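Local structure of uncharacterized protein (Bacteroides uniformis ATCC 8492, 4Q68) at residues T42-V45 against E46-A50; K162-A165 against D166-W170; H89-A92 against D93-N97; K144-E147 against Q148-G152. The protein is probably an N-acetylmuramoyl-L-alanine amidase of the NlpC/P60 family, splitting the amide bond between the muramic acid sugar and the peptide of cell-wall fragments. One frame throughout, in Å; residues are numbered along the deposited sequence.

Contact 1: T42-V45 against E46-A50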
loop_
_atom_site.group_PDB
_atom_site.type_symbol
_atom_site.label_atom_id
_atom_site.label_comp_id
_atom_site.label_asym_id
_atom_site.label_seq_id
_atom_site.Cartn_x
_atom_site.Cartn_y
_atom_site.Cartn_z
ATOM N N THR A 42 -1.754 -2.322 4.868
ATOM C CA THR A 42 -0.841 -1.257 4.519
ATOM C C THR A 42 0.359 -1.232 5.467
ATOM O O THR A 42 1.497 -1.108 5.020
ATOM C CB THR A 42 -1.599 0.078 4.447
ATOM O OG1 THR A 42 -2.603 -0.026 3.427
ATOM C CG2 THR A 42 -0.676 1.221 4.091
ATOM N N THR A 43 0.122 -1.357 6.777
ATOM C CA THR A 43 1.270 -1.347 7.669
ATOM C C THR A 43 2.193 -2.533 7.395
ATOM O O THR A 43 3.404 -2.389 7.502
ATOM C CB THR A 43 0.948 -1.225 9.166
ATOM O OG1 THR A 43 0.365 -2.432 9.657
ATOM C CG2 THR A 43 0.029 -0.044 9.472
ATOM N N LEU A 44 1.647 -3.689 7.014
ATOM C CA LEU A 44 2.501 -4.821 6.658
ATOM C C LEU A 44 3.470 -4.417 5.550
ATOM O O LEU A 44 4.679 -4.632 5.637
ATOM C CB LEU A 44 1.671 -6.007 6.190
ATOM C CG LEU A 44 2.502 -7.151 5.609
ATOM C CD1 LEU A 44 3.426 -7.780 6.634
ATOM C CD2 LEU A 44 1.575 -8.197 5.046
ATOM N N VAL A 45 2.934 -3.874 4.468
ATOM C CA VAL A 45 3.777 -3.477 3.348
ATOM C C VAL A 45 4.816 -2.432 3.776
ATOM O O VAL A 45 5.981 -2.499 3.384
ATOM C CB VAL A 45 2.919 -2.994 2.160
ATOM C CG1 VAL A 45 3.782 -2.331 1.089
ATOM C CG2 VAL A 45 2.129 -4.164 1.580
ATOM N N GLU A 46 4.392 -1.459 4.571
ATOM C CA GLU A 46 5.317 -0.433 5.040
ATOM C C GLU A 46 6.460 -1.032 5.847
ATOM O O GLU A 46 7.618 -0.662 5.643
ATOM C CB GLU A 46 4.585 0.629 5.859
ATOM C CG GLU A 46 3.633 1.445 5.022
ATOM C CD GLU A 46 2.988 2.591 5.760
ATOM O OE1 GLU A 46 2.639 2.405 6.956
ATOM O OE2 GLU A 46 2.843 3.679 5.135
ATOM N N TYR A 47 6.163 -1.942 6.771
ATOM C CA TYR A 47 7.228 -2.538 7.579
ATOM C C TYR A 47 8.164 -3.388 6.724
ATOM O O TYR A 47 9.380 -3.389 6.948
ATOM C CB TYR A 47 6.676 -3.409 8.715
ATOM C CG TYR A 47 5.789 -2.682 9.713
ATOM C CD1 TYR A 47 6.111 -1.424 10.200
ATOM C CD2 TYR A 47 4.614 -3.274 10.161
ATOM C CE1 TYR A 47 5.288 -0.781 11.121
ATOM C CE2 TYR A 47 3.776 -2.640 11.057
ATOM C CZ TYR A 47 4.108 -1.387 11.537
ATOM O OH TYR A 47 3.287 -0.707 12.420
ATOM N N VAL A 48 7.613 -4.134 5.776
ATOM C CA VAL A 48 8.437 -4.968 4.917
ATOM C C VAL A 48 9.353 -4.108 4.047
ATOM O O VAL A 48 10.555 -4.381 3.920
ATOM C CB VAL A 48 7.567 -5.909 4.072
ATOM C CG1 VAL A 48 8.403 -6.641 3.046
ATOM C CG2 VAL A 48 6.859 -6.922 4.987
ATOM N N LEU A 49 8.801 -3.070 3.433
ATOM C CA LEU A 49 9.595 -2.168 2.610
ATOM C C LEU A 49 10.655 -1.463 3.454
ATOM O O LEU A 49 11.809 -1.342 3.037
ATOM C CB LEU A 49 8.671 -1.160 1.916
ATOM C CG LEU A 49 9.343 -0.134 0.999
ATOM C CD1 LEU A 49 10.126 -0.773 -0.141
ATOM C CD2 LEU A 49 8.295 0.817 0.456
ATOM N N ALA A 50 10.289 -1.000 4.644
ATOM C CA ALA A 50 11.261 -0.302 5.521
ATOM C C ALA A 50 12.409 -1.222 5.884
ATOM O O ALA A 50 13.563 -0.817 5.849
ATOM C CB ALA A 50 10.578 0.212 6.761
HETATM O O HOH W 1 0.819 -1.940 12.456
#

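Contact 2: K162-A165 against D166-W170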
loop_
_atom_site.group_PDB
_atom_site.type_symbol
_atom_site.label_atom_id
_atom_site.label_comp_id
_atom_site.label_asym_id
_atom_site.label_seq_id
_atom_site.Cartn_x
_atom_site.Cartn_y
_atom_site.Cartn_z
ATOM N N LYS A 162 -7.118 -8.732 -17.227
ATOM C CA LYS A 162 -5.850 -8.866 -17.926
ATOM C C LYS A 162 -4.759 -9.465 -17.048
ATOM O O LYS A 162 -3.613 -9.561 -17.486
ATOM C CB LYS A 162 -5.428 -7.516 -18.502
ATOM C CG LYS A 162 -6.435 -6.982 -19.506
ATOM C CD LYS A 162 -5.950 -5.737 -20.207
ATOM C CE LYS A 162 -7.006 -5.178 -21.146
ATOM N NZ LYS A 162 -6.477 -4.053 -21.948
ATOM N N LEU A 163 -5.109 -9.898 -15.829
ATOM C CA LEU A 163 -4.156 -10.578 -14.953
ATOM C C LEU A 163 -4.393 -12.084 -14.958
ATOM O O LEU A 163 -5.399 -12.537 -14.425
ATOM C CB LEU A 163 -4.262 -10.077 -13.514
ATOM C CG LEU A 163 -3.223 -10.742 -12.594
ATOM C CD1 LEU A 163 -1.790 -10.351 -12.953
ATOM C CD2 LEU A 163 -3.490 -10.390 -11.154
ATOM N N PRO A 164 -3.469 -12.868 -15.539
ATOM C CA PRO A 164 -3.629 -14.312 -15.474
ATOM C C PRO A 164 -3.343 -14.885 -14.088
ATOM O O PRO A 164 -2.646 -14.279 -13.272
ATOM C CB PRO A 164 -2.569 -14.817 -16.462
ATOM C CG PRO A 164 -2.251 -13.643 -17.335
ATOM C CD PRO A 164 -2.349 -12.490 -16.412
ATOM N N ALA A 165 -3.827 -16.093 -13.857
ATOM C CA ALA A 165 -3.491 -16.820 -12.640
ATOM C C ALA A 165 -1.985 -16.979 -12.457
ATOM O O ALA A 165 -1.490 -16.881 -11.337
ATOM C CB ALA A 165 -4.174 -18.181 -12.639
ATOM N N ASP A 166 -1.279 -17.213 -13.563
ATOM C CA ASP A 166 0.168 -17.395 -13.542
ATOM C C ASP A 166 0.928 -16.071 -13.716
ATOM O O ASP A 166 2.133 -16.054 -14.007
ATOM C CB ASP A 166 0.597 -18.434 -14.590
ATOM C CG ASP A 166 0.171 -19.853 -14.228
ATOM O OD1 ASP A 166 -0.443 -20.107 -13.159
ATOM O OD2 ASP A 166 0.483 -20.745 -15.034
ATOM N N GLY A 167 0.243 -14.951 -13.490
ATOM C CA GLY A 167 0.886 -13.665 -13.502
ATOM C C GLY A 167 1.322 -13.216 -14.870
ATOM O O GLY A 167 0.808 -13.684 -15.892
ATOM N N LEU A 168 2.258 -12.273 -14.878
ATOM C CA LEU A 168 2.840 -11.743 -16.101
ATOM C C LEU A 168 4.322 -11.590 -15.853
ATOM O O LEU A 168 4.727 -11.321 -14.722
ATOM C CB LEU A 168 2.235 -10.380 -16.459
ATOM C CG LEU A 168 0.757 -10.385 -16.835
ATOM C CD1 LEU A 168 0.207 -8.974 -16.891
ATOM C CD2 LEU A 168 0.527 -11.117 -18.162
ATOM N N PRO A 169 5.148 -11.718 -16.904
ATOM C CA PRO A 169 6.591 -11.744 -16.656
ATOM C C PRO A 169 7.182 -10.441 -16.108
ATOM O O PRO A 169 8.278 -10.462 -15.566
ATOM C CB PRO A 169 7.179 -12.093 -18.029
ATOM C CG PRO A 169 6.133 -11.728 -19.002
ATOM C CD PRO A 169 4.832 -11.982 -18.319
ATOM N N TRP A 170 6.459 -9.334 -16.238
ATOM C CA TRP A 170 6.910 -8.069 -15.690
ATOM C C TRP A 170 6.453 -7.819 -14.247
ATOM O O TRP A 170 6.822 -6.814 -13.664
ATOM C CB TRP A 170 6.499 -6.917 -16.606
ATOM C CG TRP A 170 5.060 -6.823 -16.950
ATOM C CD1 TRP A 170 4.471 -7.280 -18.084
ATOM C CD2 TRP A 170 4.033 -6.159 -16.210
ATOM N NE1 TRP A 170 3.139 -6.963 -18.097
ATOM C CE2 TRP A 170 2.842 -6.277 -16.954
ATOM C CE3 TRP A 170 4.004 -5.475 -14.995
ATOM C CZ2 TRP A 170 1.639 -5.721 -16.530
ATOM C CZ3 TRP A 170 2.805 -4.923 -14.573
ATOM C CH2 TRP A 170 1.636 -5.057 -15.336
#

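Contact 3: H89-A92 against D93-N97. With NAG (2-acetamido-2-deoxy-beta-D-glucopyranose), chain B.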
loop_
_atom_site.group_PDB
_atom_site.type_symbol
_atom_site.label_atom_id
_atom_site.label_comp_id
_atom_site.label_asym_id
_atom_site.label_seq_id
_atom_site.Cartn_x
_atom_site.Cartn_y
_atom_site.Cartn_z
ATOM N N HIS A 89 -2.128 8.671 3.636
ATOM C CA HIS A 89 -3.329 7.845 3.727
ATOM C C HIS A 89 -3.763 7.261 2.390
ATOM O O HIS A 89 -4.209 6.120 2.335
ATOM C CB HIS A 89 -4.497 8.657 4.266
ATOM C CG HIS A 89 -4.256 9.201 5.628
ATOM N ND1 HIS A 89 -4.196 8.394 6.734
ATOM C CD2 HIS A 89 -4.013 10.462 6.053
ATOM C CE1 HIS A 89 -3.964 9.146 7.792
ATOM N NE2 HIS A 89 -3.841 10.403 7.408
ATOM N N TYR A 90 -3.686 8.058 1.332
ATOM C CA TYR A 90 -4.104 7.599 0.019
ATOM C C TYR A 90 -2.937 6.945 -0.698
ATOM O O TYR A 90 -1.850 7.528 -0.791
ATOM C CB TYR A 90 -4.664 8.745 -0.804
ATOM C CG TYR A 90 -5.971 9.292 -0.312
ATOM C CD1 TYR A 90 -7.124 8.518 -0.339
ATOM C CD2 TYR A 90 -6.077 10.604 0.142
ATOM C CE1 TYR A 90 -8.337 9.030 0.072
ATOM C CE2 TYR A 90 -7.295 11.128 0.539
ATOM C CZ TYR A 90 -8.425 10.341 0.488
ATOM O OH TYR A 90 -9.661 10.847 0.817
ATOM N N ILE A 91 -3.159 5.753 -1.231
ATOM C CA ILE A 91 -2.068 5.015 -1.817
ATOM C C ILE A 91 -1.515 5.691 -3.071
ATOM O O ILE A 91 -0.318 5.630 -3.306
ATOM C CB ILE A 91 -2.435 3.532 -1.994
ATOM C CG1 ILE A 91 -2.796 2.924 -0.627
ATOM C CG2 ILE A 91 -1.285 2.761 -2.647
ATOM C CD1 ILE A 91 -1.782 3.188 0.498
ATOM N N ALA A 92 -2.329 6.414 -3.839
ATOM C CA ALA A 92 -1.749 7.166 -4.966
ATOM C C ALA A 92 -0.683 8.128 -4.453
ATOM O O ALA A 92 0.350 8.325 -5.084
ATOM C CB ALA A 92 -2.815 7.933 -5.731
ATOM N N ASP A 93 -0.955 8.757 -3.310
ATOM C CA ASP A 93 -0.040 9.736 -2.698
ATOM C C ASP A 93 1.206 9.039 -2.138
ATOM O O ASP A 93 2.329 9.518 -2.295
ATOM C CB ASP A 93 -0.808 10.461 -1.592
ATOM C CG ASP A 93 -0.279 11.848 -1.269
ATOM O OD1 ASP A 93 0.614 12.383 -1.965
ATOM O OD2 ASP A 93 -0.828 12.409 -0.296
ATOM N N TRP A 94 0.988 7.892 -1.500
ATOM C CA TRP A 94 2.049 7.025 -0.980
ATOM C C TRP A 94 3.001 6.606 -2.112
ATOM O O TRP A 94 4.217 6.658 -1.954
ATOM C CB TRP A 94 1.366 5.829 -0.314
ATOM C CG TRP A 94 2.194 4.880 0.485
ATOM C CD1 TRP A 94 2.342 4.894 1.840
ATOM C CD2 TRP A 94 2.866 3.706 0.018
ATOM N NE1 TRP A 94 3.085 3.820 2.245
ATOM C CE2 TRP A 94 3.409 3.064 1.150
ATOM C CE3 TRP A 94 3.041 3.120 -1.243
ATOM C CZ2 TRP A 94 4.133 1.877 1.053
ATOM C CZ3 TRP A 94 3.756 1.928 -1.328
ATOM C CH2 TRP A 94 4.296 1.330 -0.188
ATOM N N ILE A 95 2.429 6.211 -3.246
ATOM C CA ILE A 95 3.211 5.842 -4.413
ATOM C C ILE A 95 4.001 7.054 -4.899
ATOM O O ILE A 95 5.203 6.954 -5.151
ATOM C CB ILE A 95 2.290 5.307 -5.522
ATOM C CG1 ILE A 95 1.709 3.954 -5.116
ATOM C CG2 ILE A 95 3.057 5.217 -6.864
ATOM C CD1 ILE A 95 0.540 3.504 -5.971
ATOM N N ASN A 96 3.347 8.196 -5.051
ATOM C CA ASN A 96 4.035 9.385 -5.542
ATOM C C ASN A 96 5.204 9.758 -4.643
ATOM O O ASN A 96 6.255 10.163 -5.116
ATOM C CB ASN A 96 3.070 10.572 -5.640
ATOM C CG ASN A 96 2.017 10.383 -6.697
ATOM O OD1 ASN A 96 2.126 9.504 -7.539
ATOM N ND2 ASN A 96 0.984 11.202 -6.643
ATOM N N ASN A 97 5.019 9.635 -3.334
ATOM C CA ASN A 97 6.088 9.910 -2.382
ATOM C C ASN A 97 7.299 9.008 -2.634
ATOM O O ASN A 97 8.433 9.477 -2.632
ATOM C CB ASN A 97 5.549 9.722 -0.962
ATOM C CG ASN A 97 6.595 9.921 0.106
ATOM O OD1 ASN A 97 7.133 11.014 0.274
ATOM N ND2 ASN A 97 6.887 8.861 0.844
HETATM C C1 NAG B . -5.176 3.041 5.129
HETATM C C2 NAG B . -5.727 4.380 5.599
HETATM C C3 NAG B . -4.685 5.162 6.395
HETATM C C4 NAG B . -3.962 4.276 7.406
HETATM C C5 NAG B . -3.538 2.943 6.802
HETATM C C6 NAG B . -2.933 2.052 7.879
HETATM C C7 NAG B . -7.526 5.401 4.275
HETATM C C8 NAG B . -7.918 6.264 3.121
HETATM N N2 NAG B . -6.225 5.179 4.481
HETATM O O1 NAG B . -6.225 2.321 4.556
HETATM O O3 NAG B . -5.360 6.170 7.103
HETATM O O4 NAG B . -2.855 4.948 7.958
HETATM O O5 NAG B . -4.658 2.308 6.223
HETATM O O6 NAG B . -3.875 1.804 8.893
HETATM O O7 NAG B . -8.422 4.941 4.975
HETATM O O HOH W 2 -2.657 10.973 1.288
#

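Contact 4: K144-E147 against Q148-G152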
loop_
_atom_site.group_PDB
_atom_site.type_symbol
_atom_site.label_atom_id
_atom_site.label_comp_id
_atom_site.label_asym_id
_atom_site.label_seq_id
_atom_site.Cartn_x
_atom_site.Cartn_y
_atom_site.Cartn_z
ATOM N N LYS A 144 -8.843 17.919 2.026
ATOM C CA LYS A 144 -9.459 18.343 0.773
ATOM C C LYS A 144 -8.397 18.879 -0.187
ATOM O O LYS A 144 -8.456 18.613 -1.389
ATOM C CB LYS A 144 -10.529 19.404 1.007
ATOM C CG LYS A 144 -11.808 18.890 1.626
ATOM C CD LYS A 144 -12.796 20.025 1.882
ATOM C CE LYS A 144 -14.097 19.542 2.475
ATOM N NZ LYS A 144 -15.006 20.669 2.829
ATOM N N LYS A 145 -7.437 19.652 0.310
ATOM C CA LYS A 145 -6.396 20.185 -0.559
ATOM C C LYS A 145 -5.556 19.045 -1.154
ATOM O O LYS A 145 -5.250 19.039 -2.346
ATOM C CB LYS A 145 -5.527 21.162 0.218
ATOM C CG LYS A 145 -4.554 21.910 -0.634
ATOM C CD LYS A 145 -3.677 22.804 0.205
ATOM C CE LYS A 145 -2.730 23.609 -0.666
ATOM N NZ LYS A 145 -1.893 24.530 0.146
ATOM N N ILE A 146 -5.197 18.074 -0.322
ATOM C CA ILE A 146 -4.448 16.904 -0.783
ATOM C C ILE A 146 -5.249 16.139 -1.851
ATOM O O ILE A 146 -4.714 15.765 -2.900
ATOM C CB ILE A 146 -4.100 16.014 0.434
ATOM C CG1 ILE A 146 -2.978 16.676 1.253
ATOM C CG2 ILE A 146 -3.687 14.611 -0.003
ATOM C CD1 ILE A 146 -2.930 16.254 2.684
ATOM N N GLU A 147 -6.528 15.911 -1.570
ATOM C CA GLU A 147 -7.420 15.196 -2.482
ATOM C C GLU A 147 -7.537 15.896 -3.821
ATOM O O GLU A 147 -7.488 15.263 -4.869
ATOM C CB GLU A 147 -8.801 15.078 -1.853
ATOM C CG GLU A 147 -8.845 14.092 -0.684
ATOM C CD GLU A 147 -10.100 14.190 0.153
ATOM O OE1 GLU A 147 -10.912 15.107 -0.103
ATOM O OE2 GLU A 147 -10.250 13.364 1.091
ATOM N N GLN A 148 -7.708 17.209 -3.789
ATOM C CA GLN A 148 -7.871 17.954 -5.028
ATOM C C GLN A 148 -6.576 17.891 -5.860
ATOM O O GLN A 148 -6.635 17.807 -7.085
ATOM C CB GLN A 148 -8.315 19.392 -4.735
ATOM C CG GLN A 148 -9.785 19.501 -4.248
ATOM C CD GLN A 148 -10.832 19.377 -5.357
ATOM O OE1 GLN A 148 -10.512 19.453 -6.542
ATOM N NE2 GLN A 148 -12.091 19.191 -4.970
ATOM N N SER A 149 -5.419 17.927 -5.200
ATOM C CA SER A 149 -4.157 17.847 -5.924
ATOM C C SER A 149 -3.896 16.452 -6.515
ATOM O O SER A 149 -3.303 16.329 -7.586
ATOM C CB SER A 149 -3.008 18.312 -5.043
ATOM O OG SER A 149 -3.147 19.699 -4.762
ATOM N N LEU A 150 -4.353 15.403 -5.840
ATOM C CA LEU A 150 -4.201 14.037 -6.355
ATOM C C LEU A 150 -5.142 13.763 -7.520
ATOM O O LEU A 150 -4.809 13.015 -8.438
ATOM C CB LEU A 150 -4.512 13.026 -5.250
ATOM C CG LEU A 150 -3.488 12.914 -4.126
ATOM C CD1 LEU A 150 -4.067 12.154 -2.961
ATOM C CD2 LEU A 150 -2.204 12.245 -4.594
ATOM N N SER A 151 -6.344 14.320 -7.434
ATOM C CA SER A 151 -7.412 14.013 -8.367
ATOM C C SER A 151 -7.154 14.632 -9.735
ATOM O O SER A 151 -6.524 15.685 -9.853
ATOM C CB SER A 151 -8.737 14.512 -7.816
ATOM O OG SER A 151 -9.121 13.787 -6.664
ATOM N N GLY A 152 -7.659 13.962 -10.769
ATOM C CA GLY A 152 -7.522 14.435 -12.136
ATOM C C GLY A 152 -6.290 13.923 -12.846
ATOM O O GLY A 152 -6.188 14.050 -14.049
HETATM O O HOH W 3 -5.470 21.409 -4.008
#

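Contact 1: T42-V45 against E46-A50
Glu-46 folds back over the preceding turn of helix 41-53 onto Thr-42. Its N-H meets Thr-42 O at 3.0 Å with an angle of 166° at the hydrogen, and its CG, placed beside the backbone N (chi1 -67°), lies 3.3 Å from the same Thr-42 O. Beyond CG the extended chain runs back along the first turn of the helix, where the buried carboxylate is satisfied at both oxygens: OE1 forms a salt bridge with Arg-75 and OE2 takes a hydrogen bond from Trp-94. Thr-43 lies alongside Tyr-47, both side chains pointing the same way. Thr-43 CB is 3.7 Å from Tyr-47 CE2, while Thr-43 O sits over one face of the ring, 3.1 Å from Tyr-47 CD2. A water bridges the two hydroxyls, 2.9 Å from Thr-43 OG1 and 2.8 Å from Tyr-47 OH; the latter is also bonded to Asn-35 N. Val-45 contributes chiefly through its backbone, Val-45 O receiving Leu-49 N at 2.9 Å. The helix's place in the fold is consistent with the one that carries the catalytic cysteine near its start in NlpC/P60 enzymes. It is buried among its neighbours: Val-45 packs on Met-191 and Ile-193 of strand 188-197, Leu-49 on Ile-74 of helix 64-75, and Val-48 on Met-7 of helix 2-12.

Contact 2: K162-A165 against D166-W170
Pro-164 and Leu-168 make the main apolar part of this contact, their side chains crossing at about a right angle. The CD2 branch of Leu-168 does the touching, coming to 3.6 Å from Pro-164 CD and 3.8 Å from Pro-164 CG. The other branch reaches further back along the chain, where Leu-168 CD1 stands 3.9 Å from Lys-162 O. Leu-168 can cover both because its CG lies beside the backbone N (chi1 -66°). Its CB in turn rests on one face of the Trp-170 indole, 3.9 Å above the plane and offset toward the rim. Leu-163 adds a looser contact, with Leu-163 CD1 4.3 Å from Gly-167 CA; its side chain also packs inward against Leu-220 and Leu-224 of helix 220-225.

The backbone between these groups is a type I beta turn from Pro-164 to Gly-167, with Ala-165 and Asp-166 at its two central positions; it reverses the loop that joins strand 158-159 to strand 176-181. A single hydrogen bond closes it: Gly-167 N reaches Pro-164 O at 3.0 Å, with 154° at the hydrogen. The donor stands well above the carbonyl plane. Gly-167 leaves the turn with a positive phi of 70°, an angle that glycine adopts easily.

Among the charged groups, Lys-162 is extended beyond CB and leads away from the turn, its NZ forming a salt bridge with Asp-114. The Asp-166 side chain lies about 5 Å from a sodium ion, too far for direct coordination.

Contact 3: H89-A92 against D93-N97
Asp-93 meets Tyr-90 where helix 91-100 begins, Tyr-90 being its N-cap residue. Asp-93 N makes only a weak bond to Tyr-90 O, bent to 121° at the hydrogen; a water 2.8 Å from Asp-93 OD2 adds a second link by accepting from Tyr-90 N. That carboxylate oxygen also forms a salt bridge with Arg-77. Trp-94 N gives Tyr-90 O its straighter bond, 2.9 Å long and in the carbonyl plane. With CG anti to the backbone N (chi1 -171°), the indole swings away from the first turn, toward helix 41-53. Trp-94 CB lies alongside Ile-91, 4.2 Å from Ile-91 CD1. Ile-95 crosses Ile-91 at about a right angle, its CD1 3.9 Å from Ile-91 CG2. Asn-96 N bonds to Ala-92 O at 3.0 Å, and the amide carbon Asn-96 CG lies 3.1 Å from the same Ala-92 O. The buried Asn-97 leads away from the first turn, its amide bonded to Lys-73 O and Asp-78 N.

Just ahead of the helix, His-89 joins it to the NAG sugar, which Arg-87 also holds, and its NE2 is bonded to Tyr-84 O. Shortening this side chain to an alanine is likely to leave the sugar's O3 and the Tyr-84 carbonyl without their imidazole partners. His-89 ND1 donates to NAG O3, at the ring's edge near its plane, over 2.5 Å, a doubtfully short length for such a bond.

Contact 4: K144-E147 against Q148-G152
Ser-151, the first residue past helix 137-150 to leave helical backbone angles, hooks back onto Glu-147. Its OG lies beside the backbone N (chi1 -67°), a position from which it reaches Glu-147 O at 2.8 Å. Ser-151 N reaches the same oxygen at 3.0 Å, and the two donors approach from opposite faces of the carbonyl plane, gripping this last-turn acceptor twice. Ser-151 OG is also bonded to Ile-120 N, tying the helix end to the neighbouring loop. Were the hydroxyl removed, as in an alanine, Glu-147 O would probably lose one of its two donors and Ile-120 N its hydroxyl partner.

Glu-147 sends its own side chain away from this junction: extended beyond CG, it brings its carboxylate to Tyr-90 OH and Ser-124 OG. A single apolar pair lies one turn apart on the helix. Ile-146 and Leu-150 point the same way, and Ile-146 CG2 touches Leu-150 CD1 at 3.9 Å. Both rest on Asp-93 of helix 91-100. Leu-150 CG, held beside its own backbone N (chi1 -71°), passes 3.3 Å from Ile-146 O, the acceptor of Leu-150 N.

Along the chain the contacts come in the order 1, 3, 4, 2, all within the amidase-like part of the protein. Contacts 1, 3 and 4 form a connected row, with centres about 13 Å apart from 1 to 3 and about 12 Å from 3 to 4. Side-chain hydrogen bonds, Trp-94 to Glu-46 and Tyr-90 to Glu-147, join the helices at each step. Helix 91-100 is thus the common neighbour of the buried helix 41-53 and the outer helix 137-150, whose contacts 1 and 4 do not touch, their nearest atoms being about 13 Å apart. NAG lies beside Thr-43 and His-89. Contact 2 stands apart, its nearest atoms about 12 Å from contact 3, in a peripheral loop leading into the main antiparallel sheet.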